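Local coordinates for endoglucanase, glycoside hydrolase family 5 protein (Cytophaga hutchinsonii, PDB 5IHS), which probably hydrolyses internal beta-1,4-glucosidic bonds of cellulose, as a family 5 endoglucanase of a bacterium that lives on crystalline cellulose, at residues Thr247-Cys252 / Glu263-Trp268; Leu267-Leu272 / Lys314-Asp319. All coordinates share one frame; numbering follows the deposited sequence. Where two conformers were deposited one is given.

How the contacts relate
Contacts 1 and 2 lie about 7 Å apart, centre to centre, near the end of the chain, where they sample the layering of helices on the outside of an eight-stranded TIM barrel. Contact 1 comes first, between the end of strand 244-249 with its following loop and the start of helix 262-274. Contact 2 begins on that same helix, sharing L267 and W268, and joins it to helix 311-329, which follows the last barrel strand, 279-284. A probable hydrogen bond of 2.8 Å between Y249 OH and Y269 OH connects them, and T251 packs on V316, which links the strand end, loop and both helices through adjoining, largely buried contacts.

Contact 1: residues Thr247-Cys252 / Glu263-Trp268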
loop_
_atom_site.group_PDB
_atom_site.type_symbol
_atom_site.label_atom_id
_atom_site.label_comp_id
_atom_site.label_asym_id
_atom_site.label_seq_id
_atom_site.Cartn_x
_atom_site.Cartn_y
_atom_site.Cartn_z
ATOM N N THR A 247 -3.356 2.453 1.090
ATOM C CA THR A 247 -2.429 1.363 0.830
ATOM C C THR A 247 -3.119 0.016 0.830
ATOM O O THR A 247 -2.505 -0.965 0.403
ATOM C CB THR A 247 -1.256 1.354 1.817
ATOM O OG1 THR A 247 -1.777 1.163 3.129
ATOM C CG2 THR A 247 -0.430 2.648 1.746
ATOM N N GLU A 248 -4.369 -0.050 1.289
ATOM C CA GLU A 248 -5.124 -1.293 1.273
ATOM C C GLU A 248 -6.611 -0.977 1.249
ATOM O O GLU A 248 -7.102 -0.189 2.076
ATOM C CB GLU A 248 -4.802 -2.123 2.520
ATOM C CG GLU A 248 -5.275 -3.544 2.440
ATOM C CD GLU A 248 -5.071 -4.287 3.751
ATOM O OE1 GLU A 248 -3.908 -4.365 4.227
ATOM O OE2 GLU A 248 -6.088 -4.779 4.297
ATOM N N TYR A 249 -7.339 -1.624 0.342
ATOM C CA TYR A 249 -8.797 -1.599 0.387
ATOM C C TYR A 249 -9.297 -2.931 -0.144
ATOM O O TYR A 249 -8.628 -3.601 -0.931
ATOM C CB TYR A 249 -9.412 -0.422 -0.425
ATOM C CG TYR A 249 -9.331 -0.654 -1.915
ATOM C CD1 TYR A 249 -8.171 -0.351 -2.615
ATOM C CD2 TYR A 249 -10.400 -1.194 -2.629
ATOM C CE1 TYR A 249 -8.060 -0.605 -3.977
ATOM C CE2 TYR A 249 -10.299 -1.453 -3.991
ATOM C CZ TYR A 249 -9.124 -1.166 -4.659
ATOM O OH TYR A 249 -9.043 -1.453 -5.997
ATOM N N GLY A 250 -10.504 -3.301 0.267
ATOM C CA GLY A 250 -11.180 -4.457 -0.269
ATOM C C GLY A 250 -12.402 -4.087 -1.099
ATOM O O GLY A 250 -12.739 -2.923 -1.289
ATOM N N THR A 251 -13.079 -5.128 -1.578
ATOM C CA THR A 251 -14.352 -4.982 -2.280
ATOM C C THR A 251 -15.524 -5.520 -1.460
ATOM O O THR A 251 -16.652 -5.572 -1.965
ATOM C CB THR A 251 -14.303 -5.730 -3.608
ATOM O OG1 THR A 251 -14.064 -7.113 -3.325
ATOM C CG2 THR A 251 -13.223 -5.170 -4.533
ATOM N N CYS A 252 -15.287 -5.923 -0.216
ATOM C CA CYS A 252 -16.236 -6.720 0.548
ATOM C C CYS A 252 -16.285 -6.172 1.969
ATOM O O CYS A 252 -15.831 -5.058 2.255
ATOM C CB CYS A 252 -15.822 -8.194 0.472
ATOM S SG CYS A 252 -14.161 -8.517 1.032
ATOM N N GLU A 263 -21.068 -1.908 -6.229
ATOM C CA GLU A 263 -21.541 -0.534 -6.378
ATOM C C GLU A 263 -20.912 0.389 -5.337
ATOM O O GLU A 263 -20.509 1.516 -5.664
ATOM C CB GLU A 263 -23.070 -0.476 -6.371
ATOM C CG GLU A 263 -23.695 -1.093 -7.639
ATOM C CD GLU A 263 -23.550 -0.223 -8.896
ATOM O OE1 GLU A 263 -23.530 1.022 -8.776
ATOM O OE2 GLU A 263 -23.481 -0.787 -10.019
ATOM N N GLU A 264 -20.777 -0.072 -4.093
ATOM C CA GLU A 264 -20.138 0.781 -3.094
ATOM C C GLU A 264 -18.656 0.963 -3.398
ATOM O O GLU A 264 -18.109 2.049 -3.179
ATOM C CB GLU A 264 -20.357 0.242 -1.677
ATOM C CG GLU A 264 -19.853 1.196 -0.591
ATOM C CD GLU A 264 -20.696 2.455 -0.434
ATOM O OE1 GLU A 264 -21.924 2.388 -0.677
ATOM O OE2 GLU A 264 -20.122 3.504 -0.068
ATOM N N THR A 265 -17.994 -0.081 -3.915
ATOM C CA THR A 265 -16.602 0.078 -4.329
ATOM C C THR A 265 -16.479 1.194 -5.363
ATOM O O THR A 265 -15.563 2.022 -5.291
ATOM C CB THR A 265 -16.031 -1.242 -4.868
ATOM O OG1 THR A 265 -16.113 -2.281 -3.885
ATOM C CG2 THR A 265 -14.569 -1.097 -5.244
ATOM N N ALA A 266 -17.419 1.252 -6.314
ATOM C CA ALA A 266 -17.389 2.298 -7.333
ATOM C C ALA A 266 -17.568 3.691 -6.731
ATOM O O ALA A 266 -16.975 4.653 -7.222
ATOM C CB ALA A 266 -18.454 2.030 -8.396
ATOM N N LEU A 267 -18.391 3.828 -5.681
ATOM C CA LEU A 267 -18.501 5.123 -5.007
ATOM C C LEU A 267 -17.175 5.521 -4.379
ATOM O O LEU A 267 -16.805 6.704 -4.392
ATOM C CB LEU A 267 -19.601 5.109 -3.946
ATOM C CG LEU A 267 -21.032 4.957 -4.461
ATOM C CD1 LEU A 267 -21.989 5.034 -3.294
ATOM C CD2 LEU A 267 -21.384 6.001 -5.513
ATOM N N TRP A 268 -16.442 4.549 -3.835
ATOM C CA TRP A 268 -15.112 4.840 -3.330
ATOM C C TRP A 268 -14.161 5.238 -4.454
ATOM O O TRP A 268 -13.403 6.199 -4.303
ATOM C CB TRP A 268 -14.569 3.652 -2.548
ATOM C CG TRP A 268 -15.019 3.616 -1.126
ATOM C CD1 TRP A 268 -16.021 2.866 -0.585
ATOM C CD2 TRP A 268 -14.449 4.364 -0.051
ATOM N NE1 TRP A 268 -16.105 3.103 0.772
ATOM C CE2 TRP A 268 -15.147 4.018 1.125
ATOM C CE3 TRP A 268 -13.403 5.282 0.032
ATOM C CZ2 TRP A 268 -14.825 4.561 2.370
ATOM C CZ3 TRP A 268 -13.083 5.820 1.263
ATOM C CH2 TRP A 268 -13.791 5.460 2.414
#
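T265, on the first turn of helix 262-274, presents its hydroxyl to the backbone and side chain of T251, just beyond the end of strand 244-249. The closest approach is T265 OG1 to T251 CA, 3.6 Å, with T251 CB at 3.9 Å from the same oxygen, so the two threonines meet through van der Waals contact rather than a polar bond. Each hydroxyl is engaged elsewhere: T265 OG1 reaches back to the carbonyl oxygen of S261, just before the helix, and T251 OG1 bonds to S312 OG at the start of helix 311-329. T265 chi1 of -58° places OG1 beside the backbone N and turns the methyl CG2 opposite it, toward the Y249 ring, where it comes within 4.5 Å of Y249 CE2, an oblique and loose approach. This is the strand-to-helix half of a beta-alpha-beta unit of the TIM barrel, where the chain leaves strand 244-249, crosses a loop and returns as the helix that leads to strand 279-284. G250 O is buried here without a polar partner; T265 OG1, at 4.3 Å from G250 O, is too distant to satisfy it. Backbone hydrogen bonds between T251 and S261 and between G250 and F221 also hold the loop.

Contact 2: residues Leu267-Leu272 / Lys314-Asp319; sequences LWYEFL and KLVRDD
Y269 stacks its ring flat on the carboxylate of D319, the two planes only 5° apart. D319 OD1 sits 3.5 Å from Y269 CD2, over one face and displaced toward the rim, while D319 OD2 lies 3.7 Å from Y269 CZ. Y269 OH reaches L315 CD2 at 3.6 Å and V316 CG2 at 3.8 Å, while its hydrogen-bond partner is Y249 OH; the leucine methyl meets the ring at its edge. Helices 262-274 and 311-329 are successive outer helices of the TIM barrel; the axes of segments 267-272 and 314-319 run in broadly the same direction, 29° apart, and come no closer than 13.1 Å, a wide separation that the tyrosine and aspartate side chains span from opposite sides. D319 takes part through an extended first torsion, CG opposite the backbone N (chi1 175°), which sends the carboxylate out toward the neighbouring helix. The carboxylate is gripped from a second shell, K323 NZ by a salt bridge at OD1 and Y279 OH by a hydrogen bond at OD2, which is consistent with a fixed rotation. Replacing Y269 by alanine removes the ring and hydroxyl and is likely to leave a gap between the helices, the D319 carboxylate without the ring it lies against and Y249 OH without its phenol partner. Y279 also brings its ring against that of Y269.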
loop_
_atom_site.group_PDB
_atom_site.type_symbol
_atom_site.label_atom_id
_atom_site.label_comp_id
_atom_site.label_asym_id
_atom_site.label_seq_id
_atom_site.Cartn_x
_atom_site.Cartn_y
_atom_site.Cartn_z
ATOM N N LEU A 267 -18.391 3.828 -5.681
ATOM C CA LEU A 267 -18.501 5.123 -5.007
ATOM C C LEU A 267 -17.175 5.521 -4.379
ATOM O O LEU A 267 -16.805 6.704 -4.392
ATOM C CB LEU A 267 -19.601 5.109 -3.946
ATOM C CG LEU A 267 -21.032 4.957 -4.461
ATOM C CD1 LEU A 267 -21.989 5.034 -3.294
ATOM C CD2 LEU A 267 -21.384 6.001 -5.513
ATOM N N TRP A 268 -16.442 4.549 -3.835
ATOM C CA TRP A 268 -15.112 4.840 -3.330
ATOM C C TRP A 268 -14.161 5.238 -4.454
ATOM O O TRP A 268 -13.403 6.199 -4.303
ATOM C CB TRP A 268 -14.569 3.652 -2.548
ATOM C CG TRP A 268 -15.019 3.616 -1.126
ATOM C CD1 TRP A 268 -16.021 2.866 -0.585
ATOM C CD2 TRP A 268 -14.449 4.364 -0.051
ATOM N NE1 TRP A 268 -16.105 3.103 0.772
ATOM C CE2 TRP A 268 -15.147 4.018 1.125
ATOM C CE3 TRP A 268 -13.403 5.282 0.032
ATOM C CZ2 TRP A 268 -14.825 4.561 2.370
ATOM C CZ3 TRP A 268 -13.083 5.820 1.263
ATOM C CH2 TRP A 268 -13.791 5.460 2.414
ATOM N N TYR A 269 -14.156 4.498 -5.573
ATOM C CA TYR A 269 -13.287 4.887 -6.682
ATOM C C TYR A 269 -13.571 6.319 -7.127
ATOM O O TYR A 269 -12.644 7.074 -7.441
ATOM C CB TYR A 269 -13.449 3.942 -7.867
ATOM C CG TYR A 269 -12.881 2.546 -7.736
ATOM C CD1 TYR A 269 -11.730 2.268 -6.999
ATOM C CD2 TYR A 269 -13.484 1.504 -8.416
ATOM C CE1 TYR A 269 -11.223 0.980 -6.927
ATOM C CE2 TYR A 269 -12.979 0.224 -8.365
ATOM C CZ TYR A 269 -11.847 -0.043 -7.629
ATOM O OH TYR A 269 -11.368 -1.339 -7.603
ATOM N N GLU A 270 -14.852 6.701 -7.178
ATOM C CA GLU A 270 -15.210 8.061 -7.577
ATOM C C GLU A 270 -14.575 9.085 -6.640
ATOM O O GLU A 270 -13.987 10.079 -7.081
ATOM C CB GLU A 270 -16.732 8.185 -7.579
ATOM C CG GLU A 270 -17.296 9.531 -7.929
ATOM C CD GLU A 270 -18.809 9.446 -8.065
ATOM O OE1 GLU A 270 -19.485 9.196 -7.041
ATOM O OE2 GLU A 270 -19.327 9.578 -9.197
ATOM N N PHE A 271 -14.682 8.846 -5.335
ATOM C CA PHE A 271 -14.097 9.742 -4.339
ATOM C C PHE A 271 -12.576 9.791 -4.449
ATOM O O PHE A 271 -11.971 10.870 -4.440
ATOM C CB PHE A 271 -14.525 9.262 -2.953
ATOM C CG PHE A 271 -13.882 10.004 -1.816
ATOM C CD1 PHE A 271 -14.360 11.239 -1.416
ATOM C CD2 PHE A 271 -12.812 9.448 -1.125
ATOM C CE1 PHE A 271 -13.768 11.921 -0.363
ATOM C CE2 PHE A 271 -12.222 10.126 -0.072
ATOM C CZ PHE A 271 -12.705 11.358 0.307
ATOM N N LEU A 272 -11.941 8.622 -4.544
ATOM C CA LEU A 272 -10.485 8.581 -4.592
ATOM C C LEU A 272 -9.960 9.273 -5.842
ATOM O O LEU A 272 -8.991 10.039 -5.776
ATOM C CB LEU A 272 -9.984 7.140 -4.517
ATOM C CG LEU A 272 -10.410 6.385 -3.251
ATOM C CD1 LEU A 272 -10.072 4.912 -3.373
ATOM C CD2 LEU A 272 -9.771 6.992 -1.999
ATOM N N LYS A 314 -11.669 -9.705 -10.730
ATOM C CA LYS A 314 -12.112 -9.166 -12.012
ATOM C C LYS A 314 -12.479 -7.695 -11.889
ATOM O O LYS A 314 -12.122 -6.883 -12.749
ATOM C CB LYS A 314 -13.313 -9.953 -12.541
ATOM C CG LYS A 314 -14.039 -9.228 -13.661
ATOM C CD LYS A 314 -15.166 -10.047 -14.254
ATOM C CE LYS A 314 -15.967 -9.236 -15.275
ATOM N NZ LYS A 314 -15.097 -8.611 -16.307
ATOM N N LEU A 315 -13.215 -7.335 -10.836
ATOM C CA LEU A 315 -13.624 -5.947 -10.649
ATOM C C LEU A 315 -12.406 -5.037 -10.563
ATOM O O LEU A 315 -12.326 -3.997 -11.230
ATOM C CB LEU A 315 -14.464 -5.847 -9.373
ATOM C CG LEU A 315 -15.063 -4.478 -9.058
ATOM C CD1 LEU A 315 -16.228 -4.666 -8.097
ATOM C CD2 LEU A 315 -14.050 -3.519 -8.447
ATOM N N VAL A 316 -11.441 -5.420 -9.731
ATOM C CA VAL A 316 -10.279 -4.577 -9.478
ATOM C C VAL A 316 -9.373 -4.515 -10.699
ATOM O O VAL A 316 -8.861 -3.445 -11.057
ATOM C CB VAL A 316 -9.559 -5.123 -8.235
ATOM C CG1 VAL A 316 -8.196 -4.523 -8.072
ATOM C CG2 VAL A 316 -10.453 -4.931 -7.015
ATOM N N ARG A 317 -9.140 -5.665 -11.342
ATOM C CA ARG A 317 -8.316 -5.698 -12.547
ATOM C C ARG A 317 -8.936 -4.864 -13.658
ATOM O O ARG A 317 -8.231 -4.133 -14.372
ATOM C CB ARG A 317 -8.111 -7.141 -13.013
ATOM C CG ARG A 317 -7.328 -7.268 -14.301
ATOM C CD ARG A 317 -7.127 -8.745 -14.670
ATOM N NE ARG A 317 -6.552 -8.936 -15.994
ATOM C CZ ARG A 317 -7.248 -8.954 -17.131
ATOM N NH1 ARG A 317 -8.566 -8.782 -17.140
ATOM N NH2 ARG A 317 -6.610 -9.115 -18.276
ATOM N N ASP A 318 -10.255 -4.937 -13.817
ATOM C CA ASP A 318 -10.895 -4.132 -14.849
ATOM C C ASP A 318 -10.697 -2.640 -14.583
ATOM O O ASP A 318 -10.444 -1.867 -15.519
ATOM C CB ASP A 318 -12.384 -4.460 -14.930
ATOM C CG ASP A 318 -12.687 -5.810 -15.594
ATOM O OD1 ASP A 318 -11.768 -6.453 -16.157
ATOM O OD2 ASP A 318 -13.885 -6.212 -15.575
ATOM N N ASP A 319 -10.811 -2.213 -13.317
ATOM C CA ASP A 319 -10.587 -0.806 -12.973
ATOM C C ASP A 319 -9.145 -0.389 -13.256
ATOM O O ASP A 319 -8.903 0.686 -13.817
ATOM C CB ASP A 319 -10.980 -0.564 -11.511
ATOM C CG ASP A 319 -10.660 0.846 -11.023
ATOM O OD1 ASP A 319 -11.472 1.758 -11.308
ATOM O OD2 ASP A 319 -9.600 1.048 -10.365
#